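Local structure of complement C1r subcomponent (Homo sapiens, 6F1D) at residues G13-L18 against C30-R35; F50-H55 against R106-R111; D63-Y68 against V93-F98. The protein is a serine protease of the classical complement pathway that pairs with C1s in the C1 complex, a contact to which this calcium-binding CUB domain probably contributes. All coordinates share one frame; numbering follows the deposited sequence.

Interaction 1 of 3, residues G13-L18 against C30-R35; sequences GYISSL and CNYSIR. With NA (sodium ion), chain C.
Ile-15 and Tyr-32 run alongside each other with their ends reversed, and the tight part of this contact is theirs: the CG2 branch of Ile-15 rests 3.5 Å from CD1 of the Tyr-32 ring. The CG1 branch reaches across toward the other sheet, its CD1 meeting CD1 of Ile-34 at 3.6 Å. With CG anti to the carbonyl carbon (chi1 -52°), Tyr-32 carries its hydroxyl past Ile-15 to the turn at Ser-16 to Leu-18. Packing there gives way to water. One water, 2.5 Å from Tyr-32 OH, accepts from Leu-18 N at 3.1 Å; a second donates to Ser-16 O and touches the hydroxyl only weakly. Both lie in the ring plane at its edge. Beyond them Leu-18 O and Ser-17 OG, which is hydrogen-bonded to Trp-108 N, bind the sodium ion. A phenylalanine in place of Tyr-32 would keep the ring packing but would probably leave the water on Leu-18 N without its hydroxyl mate. No hydrogen bond joins the antiparallel strands, their axes being 9.5 Å apart: they belong to the two facing sheets, 13-16 bordering 109-116 and 29-35 lying between 6-8 and 92-98, with Trp-108 edge-to-face against Tyr-32.

Interaction 2 of 3, residues F50-H55 against R106-R111; sequences FDIEDH and RGWKLR. Unlike the reference sequence in segment 50-55: Glu-53 (reference Asp). With CA (calcium ion), chain B.
Asp-51 holds CG anti to its own N (chi1 173°), which sends the carboxylate across to the backbone of Arg-106, while Trp-108 sets CG between its N and carbonyl carbon (chi1 50°), a torsion that turns the indole so that CD1 faces Ile-52. Asp-51 OD2 accepts from Arg-106 N at 2.9 Å, and the N-H comes from above the carboxylate plane, 52° out of it. The guanidinium does not share this bond: its NE is 5.8 Å from OD2 and bonds to Pro-21 O. Asp-51 is thus gripped three times, because its N also donates to Gly-107 O and its O accepts from Gly-107 N at 2.8 Å, a single antiparallel bridge of the hydrogen-bonded kind. At the backbone angles of Gly-107 a CB would press on the carbonyl O of Arg-106. On the apolar flank, Phe-50 CD2 lies 3.6 Å from Trp-108 CB, and Ile-52 CD1 approaches Trp-108 CD1 at 3.7 Å, in both cases obliquely. Next along the loop, Glu-53, a departure from the reference aspartate, extends away to bind the calcium ion through OE2 at 2.3 Å. Asp-63, Asp-100 and Ser-102 O join it with two waters, a site typical of the calcium-binding CUB domains found in C1r, C1s and their relatives.

Interaction 3 of 3, residues D63-Y68 against V93-F98; sequences DQLQIY and VDLLFF. With CA (calcium ion), chain B.
Strands 64-68 and 93-98 run antiparallel, their axes 4.7 Å apart at closest approach, with six backbone hydrogen bonds at the pairs Gln-64 with Phe-98, Gln-66 with Leu-96 and Tyr-68 with Asp-94. The non-hydrogen-bonded pairs turn their side chains to the interior. There Ile-67 and Leu-95 run alongside with their ends in the same direction, CD1 of Ile-67 3.9 Å from CD2 of Leu-95. Leu-65 crosses Phe-97 at about a right angle; its CG is anti to the backbone N (chi1 179°), swinging CD1 over the neighbouring strand to 4.0 Å from Phe-97 CB. The other face, with Gln-64, Gln-66, Tyr-68, Asp-94, Leu-96 and Phe-98, is more polar. Tyr-68 OH donates to Gln-66 OE1 at 2.8 Å from above the amide plane, 42° out of it, while Gln-66 NE2 bonds to Glu-76. The same OE1 lies 3.7 Å from CE2 at the edge of the Phe-98 ring, amide and ring planes 71° apart, and Tyr-68 CE1 meets Leu-96 CD1 obliquely. Asp-63, directly before the paired Gln-64, binds the calcium ion with OD1 at 2.6 Å and OD2 at 2.5 Å; OD2 is also hydrogen-bonded to Tyr-24 OH. The metal probably keeps this buried carboxylate ionised, so a charged site follows straight on from a sheet with one apolar and one polar face.

Interactions 1 and 2 are buried contacts, the latter with Arg-106 exposed at its edge; interaction 3 is partly buried, one face inside and the other partly exposed. Interaction 3 is pairing within one sheet, whereas interaction 1 crosses from that sheet to the facing one by side chains and waters. Interaction 2, where a loop meets the approach to strand 109-116, rests mostly on backbone and carboxylate bonds. Strands 29-35 and 92-98 are neighbours, so interactions 1 and 3 share a sheet, tied by Ser-33 OG to Asp-94 OD1; Ser-17 OG and Trp-108 N tie interaction 1 to interaction 2. Interactions 2 and 3 meet at the calcium ion and, in the core, through Trp-108 and Phe-97.

Interaction 1 of 3, residues G13-L18 against C30-R35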
loop_
_atom_site.group_PDB
_atom_site.type_symbol
_atom_site.label_atom_id
_atom_site.label_comp_id
_atom_site.label_asym_id
_atom_site.label_seq_id
_atom_site.Cartn_x
_atom_site.Cartn_y
_atom_site.Cartn_z
ATOM N N GLY A 13 -4.747 10.778 5.605
ATOM C CA GLY A 13 -5.092 9.672 6.481
ATOM C C GLY A 13 -4.033 8.597 6.480
ATOM O O GLY A 13 -3.055 8.652 5.737
ATOM N N TYR A 14 -4.256 7.595 7.310
ATOM C CA TYR A 14 -3.349 6.466 7.414
ATOM C C TYR A 14 -4.018 5.234 6.815
ATOM O O TYR A 14 -5.234 5.023 6.957
ATOM C CB TYR A 14 -2.970 6.166 8.863
ATOM C CG TYR A 14 -2.083 7.166 9.568
ATOM C CD1 TYR A 14 -2.627 8.078 10.469
ATOM C CD2 TYR A 14 -0.703 7.184 9.358
ATOM C CE1 TYR A 14 -1.836 8.981 11.137
ATOM C CE2 TYR A 14 0.102 8.096 10.032
ATOM C CZ TYR A 14 -0.478 8.986 10.894
ATOM O OH TYR A 14 0.311 9.871 11.559
ATOM N N ILE A 15 -3.215 4.410 6.163
ATOM C CA ILE A 15 -3.684 3.151 5.602
ATOM C C ILE A 15 -2.652 2.109 5.989
ATOM O O ILE A 15 -1.456 2.366 5.849
ATOM C CB ILE A 15 -3.794 3.242 4.062
ATOM C CG1 ILE A 15 -4.553 4.520 3.663
ATOM C CG2 ILE A 15 -4.381 1.940 3.505
ATOM C CD1 ILE A 15 -4.797 4.649 2.168
ATOM N N SER A 16 -3.092 0.937 6.459
ATOM C CA SER A 16 -2.095 -0.076 6.782
ATOM C C SER A 16 -2.635 -1.464 6.457
ATOM O O SER A 16 -3.839 -1.670 6.290
ATOM C CB SER A 16 -1.673 0.033 8.256
ATOM O OG SER A 16 -2.789 -0.168 9.118
ATOM N N SER A 17 -1.725 -2.422 6.387
ATOM C CA SER A 17 -2.118 -3.813 6.279
ATOM C C SER A 17 -2.818 -4.295 7.557
ATOM O O SER A 17 -2.640 -3.757 8.646
ATOM C CB SER A 17 -0.898 -4.689 5.991
ATOM O OG SER A 17 0.147 -4.434 6.910
ATOM N N LEU A 18 -3.603 -5.361 7.410
ATOM C CA LEU A 18 -4.362 -5.894 8.534
ATOM C C LEU A 18 -3.446 -6.323 9.682
ATOM O O LEU A 18 -2.435 -6.998 9.471
ATOM C CB LEU A 18 -5.181 -7.080 8.059
ATOM C CG LEU A 18 -6.439 -6.707 7.277
ATOM C CD1 LEU A 18 -7.021 -7.966 6.649
ATOM C CD2 LEU A 18 -7.463 -6.014 8.186
ATOM N N CYS A 30 -6.366 -7.671 -1.024
ATOM C CA CYS A 30 -6.901 -6.448 -0.443
ATOM C C CYS A 30 -6.827 -5.310 -1.452
ATOM O O CYS A 30 -5.817 -5.148 -2.138
ATOM C CB CYS A 30 -6.104 -6.061 0.811
ATOM S SG CYS A 30 -6.068 -7.337 2.023
ATOM N N ASN A 31 -7.895 -4.515 -1.535
ATOM C CA ASN A 31 -7.908 -3.323 -2.377
ATOM C C ASN A 31 -8.218 -2.113 -1.509
ATOM O O ASN A 31 -9.290 -2.042 -0.893
ATOM C CB ASN A 31 -8.961 -3.463 -3.493
ATOM C CG ASN A 31 -9.088 -2.198 -4.343
ATOM O OD1 ASN A 31 -8.093 -1.504 -4.629
ATOM N ND2 ASN A 31 -10.320 -1.893 -4.754
ATOM N N TYR A 32 -7.310 -1.147 -1.504
ATOM C CA TYR A 32 -7.478 0.116 -0.806
ATOM C C TYR A 32 -7.546 1.224 -1.846
ATOM O O TYR A 32 -6.645 1.340 -2.670
ATOM C CB TYR A 32 -6.291 0.390 0.116
ATOM C CG TYR A 32 -5.955 -0.733 1.070
ATOM C CD1 TYR A 32 -6.373 -0.681 2.388
ATOM C CD2 TYR A 32 -5.177 -1.827 0.659
ATOM C CE1 TYR A 32 -6.069 -1.710 3.289
ATOM C CE2 TYR A 32 -4.852 -2.856 1.558
ATOM C CZ TYR A 32 -5.300 -2.778 2.859
ATOM O OH TYR A 32 -5.003 -3.785 3.747
ATOM N N SER A 33 -8.593 2.027 -1.821
ATOM C CA SER A 33 -8.720 3.114 -2.788
ATOM C C SER A 33 -8.680 4.448 -2.068
ATOM O O SER A 33 -9.326 4.614 -1.023
ATOM C CB SER A 33 -10.041 3.000 -3.590
ATOM O OG SER A 33 -10.111 1.748 -4.268
ATOM N N ILE A 34 -7.989 5.417 -2.660
ATOM C CA ILE A 34 -8.019 6.808 -2.213
ATOM C C ILE A 34 -8.625 7.642 -3.326
ATOM O O ILE A 34 -8.182 7.557 -4.481
ATOM C CB ILE A 34 -6.613 7.333 -1.894
ATOM C CG1 ILE A 34 -5.880 6.330 -1.017
ATOM C CG2 ILE A 34 -6.722 8.743 -1.245
ATOM C CD1 ILE A 34 -4.411 6.778 -0.752
ATOM N N ARG A 35 -9.638 8.425 -2.998
ATOM C CA ARG A 35 -10.286 9.258 -4.009
ATOM C C ARG A 35 -10.492 10.628 -3.392
ATOM O O ARG A 35 -11.229 10.748 -2.406
ATOM C CB ARG A 35 -11.628 8.658 -4.456
ATOM C CG ARG A 35 -11.501 7.278 -5.178
ATOM C CD ARG A 35 -10.947 7.506 -6.572
ATOM N NE ARG A 35 -10.880 6.295 -7.391
ATOM C CZ ARG A 35 -10.035 5.289 -7.195
ATOM N NH1 ARG A 35 -9.148 5.330 -6.186
ATOM N NH2 ARG A 35 -10.075 4.238 -8.035
HETATM NA NA NA C . 0.080 -6.256 9.033
HETATM O O HOH W 1 -6.238 -2.945 6.852
HETATM O O HOH W 2 -4.288 -6.106 4.506
#

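Interaction 2 of 3, residues F50-H55 against R106-R111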
loop_
_atom_site.group_PDB
_atom_site.type_symbol
_atom_site.label_atom_id
_atom_site.label_comp_id
_atom_site.label_asym_id
_atom_site.label_seq_id
_atom_site.Cartn_x
_atom_site.Cartn_y
_atom_site.Cartn_z
ATOM N N PHE A 50 8.496 -1.510 7.832
ATOM C CA PHE A 50 7.953 -1.970 6.562
ATOM C C PHE A 50 8.527 -3.360 6.391
ATOM O O PHE A 50 9.745 -3.533 6.480
ATOM C CB PHE A 50 8.378 -1.053 5.413
ATOM C CG PHE A 50 7.847 -1.464 4.053
ATOM C CD1 PHE A 50 8.557 -2.340 3.240
ATOM C CD2 PHE A 50 6.679 -0.939 3.594
ATOM C CE1 PHE A 50 8.055 -2.687 1.972
ATOM C CE2 PHE A 50 6.187 -1.258 2.361
ATOM C CZ PHE A 50 6.869 -2.142 1.546
ATOM N N ASP A 51 7.664 -4.361 6.213
ATOM C CA ASP A 51 8.160 -5.739 6.166
ATOM C C ASP A 51 7.141 -6.576 5.391
ATOM O O ASP A 51 6.102 -6.954 5.941
ATOM C CB ASP A 51 8.408 -6.271 7.581
ATOM C CG ASP A 51 8.768 -7.744 7.603
ATOM O OD1 ASP A 51 9.321 -8.231 6.575
ATOM O OD2 ASP A 51 8.513 -8.408 8.648
ATOM N N ILE A 52 7.420 -6.795 4.111
ATOM C CA ILE A 52 6.610 -7.677 3.275
ATOM C C ILE A 52 7.536 -8.808 2.858
ATOM O O ILE A 52 8.667 -8.552 2.424
ATOM C CB ILE A 52 6.039 -6.941 2.055
ATOM C CG1 ILE A 52 5.123 -5.785 2.503
ATOM C CG2 ILE A 52 5.296 -7.922 1.076
ATOM C CD1 ILE A 52 4.514 -5.011 1.359
ATOM N N GLU A 53 7.063 -10.042 2.991
ATOM C CA GLU A 53 7.927 -11.197 2.780
ATOM C C GLU A 53 8.534 -11.144 1.371
ATOM O O GLU A 53 7.836 -10.796 0.399
ATOM C CB GLU A 53 7.093 -12.478 2.998
ATOM C CG GLU A 53 7.862 -13.816 2.797
ATOM C CD GLU A 53 6.931 -15.024 2.819
ATOM O OE1 GLU A 53 7.404 -16.156 3.061
ATOM O OE2 GLU A 53 5.723 -14.860 2.563
ATOM N N ASP A 54 9.832 -11.425 1.255
ATOM C CA ASP A 54 10.501 -11.359 -0.053
ATOM C C ASP A 54 11.315 -12.624 -0.321
ATOM O O ASP A 54 11.211 -13.629 0.385
ATOM C CB ASP A 54 11.400 -10.115 -0.191
ATOM C CG ASP A 54 12.573 -10.146 0.756
ATOM O OD1 ASP A 54 12.631 -11.064 1.617
ATOM O OD2 ASP A 54 13.443 -9.239 0.665
ATOM N N HIS A 55 12.201 -12.553 -1.329
ATOM C CA HIS A 55 12.972 -13.703 -1.830
ATOM C C HIS A 55 14.323 -13.187 -2.302
ATOM O O HIS A 55 14.386 -12.094 -2.878
ATOM C CB HIS A 55 12.223 -14.363 -2.999
ATOM C CG HIS A 55 12.851 -15.622 -3.501
ATOM N ND1 HIS A 55 13.981 -15.622 -4.283
ATOM C CD2 HIS A 55 12.509 -16.922 -3.330
ATOM C CE1 HIS A 55 14.319 -16.867 -4.565
ATOM N NE2 HIS A 55 13.442 -17.676 -4.000
ATOM N N ARG A 106 5.640 -8.200 9.227
ATOM C CA ARG A 106 4.931 -7.189 10.004
ATOM C C ARG A 106 4.008 -6.330 9.153
ATOM O O ARG A 106 3.059 -5.760 9.696
ATOM C CB ARG A 106 5.928 -6.318 10.764
ATOM C CG ARG A 106 6.743 -7.134 11.787
ATOM C CD ARG A 106 7.778 -6.298 12.445
ATOM N NE ARG A 106 7.224 -5.657 13.620
ATOM C CZ ARG A 106 7.883 -4.768 14.355
ATOM N NH1 ARG A 106 9.128 -4.431 14.022
ATOM N NH2 ARG A 106 7.299 -4.226 15.423
ATOM N N GLY A 107 4.250 -6.204 7.833
ATOM C CA GLY A 107 3.317 -5.476 6.967
ATOM C C GLY A 107 3.718 -4.031 6.693
ATOM O O GLY A 107 4.893 -3.664 6.802
ATOM N N TRP A 108 2.758 -3.163 6.392
ATOM C CA TRP A 108 3.148 -1.823 5.968
ATOM C C TRP A 108 2.104 -0.856 6.490
ATOM O O TRP A 108 0.965 -1.237 6.783
ATOM C CB TRP A 108 3.242 -1.728 4.432
ATOM C CG TRP A 108 2.010 -2.285 3.793
ATOM C CD1 TRP A 108 1.799 -3.584 3.445
ATOM C CD2 TRP A 108 0.779 -1.592 3.495
ATOM N NE1 TRP A 108 0.550 -3.730 2.889
ATOM C CE2 TRP A 108 -0.103 -2.534 2.932
ATOM C CE3 TRP A 108 0.352 -0.255 3.619
ATOM C CZ2 TRP A 108 -1.386 -2.208 2.509
ATOM C CZ3 TRP A 108 -0.930 0.055 3.201
ATOM C CH2 TRP A 108 -1.773 -0.915 2.640
ATOM N N LYS A 109 2.500 0.408 6.561
ATOM C CA LYS A 109 1.590 1.473 6.940
ATOM C C LYS A 109 2.080 2.727 6.228
ATOM O O LYS A 109 3.292 2.972 6.183
ATOM C CB LYS A 109 1.612 1.687 8.461
ATOM C CG LYS A 109 0.791 2.868 8.963
ATOM C CD LYS A 109 0.582 2.728 10.469
ATOM C CE LYS A 109 -0.076 3.953 11.067
ATOM N NZ LYS A 109 -0.191 3.819 12.558
ATOM N N LEU A 110 1.145 3.529 5.723
ATOM C CA LEU A 110 1.483 4.771 5.034
ATOM C C LEU A 110 0.559 5.860 5.538
ATOM O O LEU A 110 -0.522 5.590 6.075
ATOM C CB LEU A 110 1.345 4.642 3.506
ATOM C CG LEU A 110 -0.035 4.403 2.937
ATOM C CD1 LEU A 110 -0.788 5.727 2.759
ATOM C CD2 LEU A 110 0.100 3.719 1.530
ATOM N N ARG A 111 1.014 7.097 5.389
ATOM C CA ARG A 111 0.173 8.281 5.523
ATOM C C ARG A 111 0.083 8.946 4.159
ATOM O O ARG A 111 1.110 9.184 3.503
ATOM C CB ARG A 111 0.740 9.273 6.530
ATOM C CG ARG A 111 -0.054 10.600 6.611
ATOM C CD ARG A 111 0.077 11.293 7.969
ATOM N NE ARG A 111 -0.933 12.347 8.117
ATOM C CZ ARG A 111 -0.687 13.637 7.951
ATOM N NH1 ARG A 111 0.546 14.065 7.660
ATOM N NH2 ARG A 111 -1.675 14.504 8.101
HETATM CA CA CA B . 3.441 -14.509 2.853
HETATM O O HOH W 3 1.222 -14.356 3.520
HETATM O O HOH W 4 3.859 -13.480 5.137
#

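Interaction 3 of 3, residues D63-Y68 against V93-F98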
loop_
_atom_site.group_PDB
_atom_site.type_symbol
_atom_site.label_atom_id
_atom_site.label_comp_id
_atom_site.label_asym_id
_atom_site.label_seq_id
_atom_site.Cartn_x
_atom_site.Cartn_y
_atom_site.Cartn_z
ATOM N N ASP A 63 4.454 -12.298 -1.614
ATOM C CA ASP A 63 3.448 -11.308 -1.265
ATOM C C ASP A 63 3.818 -10.054 -2.030
ATOM O O ASP A 63 5.001 -9.845 -2.296
ATOM C CB ASP A 63 3.431 -10.971 0.260
ATOM C CG ASP A 63 3.312 -12.196 1.140
ATOM O OD1 ASP A 63 2.824 -13.247 0.677
ATOM O OD2 ASP A 63 3.732 -12.120 2.318
ATOM N N GLN A 64 2.824 -9.223 -2.390
ATOM C CA GLN A 64 3.131 -8.032 -3.187
ATOM C C GLN A 64 2.264 -6.884 -2.737
ATOM O O GLN A 64 1.059 -7.074 -2.547
ATOM C CB GLN A 64 2.865 -8.232 -4.695
ATOM C CG GLN A 64 3.594 -9.408 -5.328
ATOM C CD GLN A 64 2.897 -10.770 -5.099
ATOM O OE1 GLN A 64 1.681 -10.847 -5.004
ATOM N NE2 GLN A 64 3.692 -11.850 -5.081
ATOM N N LEU A 65 2.841 -5.683 -2.675
ATOM C CA LEU A 65 2.059 -4.443 -2.578
ATOM C C LEU A 65 2.199 -3.683 -3.905
ATOM O O LEU A 65 3.307 -3.316 -4.299
ATOM C CB LEU A 65 2.543 -3.579 -1.409
ATOM C CG LEU A 65 1.768 -2.253 -1.285
ATOM C CD1 LEU A 65 0.285 -2.617 -1.043
ATOM C CD2 LEU A 65 2.314 -1.445 -0.081
ATOM N N GLN A 66 1.097 -3.491 -4.623
ATOM C CA GLN A 66 1.126 -2.836 -5.923
ATOM C C GLN A 66 0.391 -1.513 -5.793
ATOM O O GLN A 66 -0.633 -1.445 -5.112
ATOM C CB GLN A 66 0.447 -3.691 -6.987
ATOM C CG GLN A 66 0.847 -5.120 -6.965
ATOM C CD GLN A 66 0.249 -5.858 -8.116
ATOM O OE1 GLN A 66 -0.800 -5.456 -8.656
ATOM N NE2 GLN A 66 0.891 -6.948 -8.508
ATOM N N ILE A 67 0.933 -0.463 -6.396
ATOM C CA ILE A 67 0.363 0.876 -6.274
ATOM C C ILE A 67 0.032 1.409 -7.663
ATOM O O ILE A 67 0.861 1.329 -8.575
ATOM C CB ILE A 67 1.325 1.817 -5.539
ATOM C CG1 ILE A 67 1.673 1.185 -4.175
ATOM C CG2 ILE A 67 0.708 3.222 -5.475
ATOM C CD1 ILE A 67 2.384 2.095 -3.166
ATOM N N TYR A 68 -1.185 1.950 -7.817
ATOM C CA TYR A 68 -1.708 2.449 -9.084
ATOM C C TYR A 68 -2.113 3.896 -8.883
ATOM O O TYR A 68 -2.701 4.248 -7.853
ATOM C CB TYR A 68 -2.920 1.676 -9.557
ATOM C CG TYR A 68 -2.574 0.259 -9.900
ATOM C CD1 TYR A 68 -2.493 -0.706 -8.892
ATOM C CD2 TYR A 68 -2.278 -0.106 -11.182
ATOM C CE1 TYR A 68 -2.147 -2.052 -9.209
ATOM C CE2 TYR A 68 -1.940 -1.458 -11.520
ATOM C CZ TYR A 68 -1.872 -2.398 -10.502
ATOM O OH TYR A 68 -1.533 -3.698 -10.762
ATOM N N VAL A 93 -5.842 6.950 -6.250
ATOM C CA VAL A 93 -4.796 5.949 -6.041
ATOM C C VAL A 93 -5.458 4.637 -5.632
ATOM O O VAL A 93 -6.488 4.645 -4.948
ATOM C CB VAL A 93 -3.797 6.455 -4.986
ATOM C CG1 VAL A 93 -2.889 5.349 -4.462
ATOM C CG2 VAL A 93 -2.973 7.609 -5.634
ATOM N N ASP A 94 -4.912 3.511 -6.093
ATOM C CA ASP A 94 -5.344 2.227 -5.555
ATOM C C ASP A 94 -4.111 1.461 -5.101
ATOM O O ASP A 94 -3.079 1.492 -5.775
ATOM C CB ASP A 94 -6.114 1.416 -6.577
ATOM C CG ASP A 94 -7.438 2.099 -6.995
ATOM O OD1 ASP A 94 -8.532 1.656 -6.526
ATOM O OD2 ASP A 94 -7.380 3.071 -7.801
ATOM N N LEU A 95 -4.201 0.822 -3.941
ATOM C CA LEU A 95 -3.196 -0.135 -3.478
ATOM C C LEU A 95 -3.818 -1.518 -3.465
ATOM O O LEU A 95 -4.928 -1.694 -2.962
ATOM C CB LEU A 95 -2.691 0.197 -2.089
ATOM C CG LEU A 95 -2.005 1.560 -2.043
ATOM C CD1 LEU A 95 -3.052 2.542 -1.601
ATOM C CD2 LEU A 95 -0.845 1.506 -1.063
ATOM N N LEU A 96 -3.113 -2.477 -4.036
ATOM C CA LEU A 96 -3.530 -3.866 -4.072
ATOM C C LEU A 96 -2.480 -4.602 -3.254
ATOM O O LEU A 96 -1.293 -4.483 -3.537
ATOM C CB LEU A 96 -3.550 -4.402 -5.500
ATOM C CG LEU A 96 -4.511 -3.788 -6.500
ATOM C CD1 LEU A 96 -4.558 -4.705 -7.723
ATOM C CD2 LEU A 96 -5.880 -3.618 -5.842
ATOM N N PHE A 97 -2.898 -5.307 -2.219
ATOM C CA PHE A 97 -1.978 -6.110 -1.415
ATOM C C PHE A 97 -2.379 -7.577 -1.547
ATOM O O PHE A 97 -3.483 -7.955 -1.134
ATOM C CB PHE A 97 -2.062 -5.631 0.044
ATOM C CG PHE A 97 -1.071 -6.261 0.980
ATOM C CD1 PHE A 97 -1.479 -6.610 2.249
ATOM C CD2 PHE A 97 0.254 -6.444 0.619
ATOM C CE1 PHE A 97 -0.568 -7.190 3.167
ATOM C CE2 PHE A 97 1.169 -7.012 1.537
ATOM C CZ PHE A 97 0.748 -7.361 2.796
ATOM N N PHE A 98 -1.481 -8.402 -2.085
ATOM C CA PHE A 98 -1.708 -9.833 -2.256
ATOM C C PHE A 98 -0.769 -10.594 -1.336
ATOM O O PHE A 98 0.422 -10.284 -1.291
ATOM C CB PHE A 98 -1.393 -10.282 -3.679
ATOM C CG PHE A 98 -2.212 -9.605 -4.749
ATOM C CD1 PHE A 98 -3.452 -10.109 -5.105
ATOM C CD2 PHE A 98 -1.711 -8.501 -5.439
ATOM C CE1 PHE A 98 -4.208 -9.516 -6.108
ATOM C CE2 PHE A 98 -2.464 -7.894 -6.461
ATOM C CZ PHE A 98 -3.711 -8.407 -6.789
HETATM CA CA CA B . 3.441 -14.509 2.853
HETATM O O HOH W 3 1.222 -14.356 3.520
HETATM O O HOH W 4 3.859 -13.480 5.137
#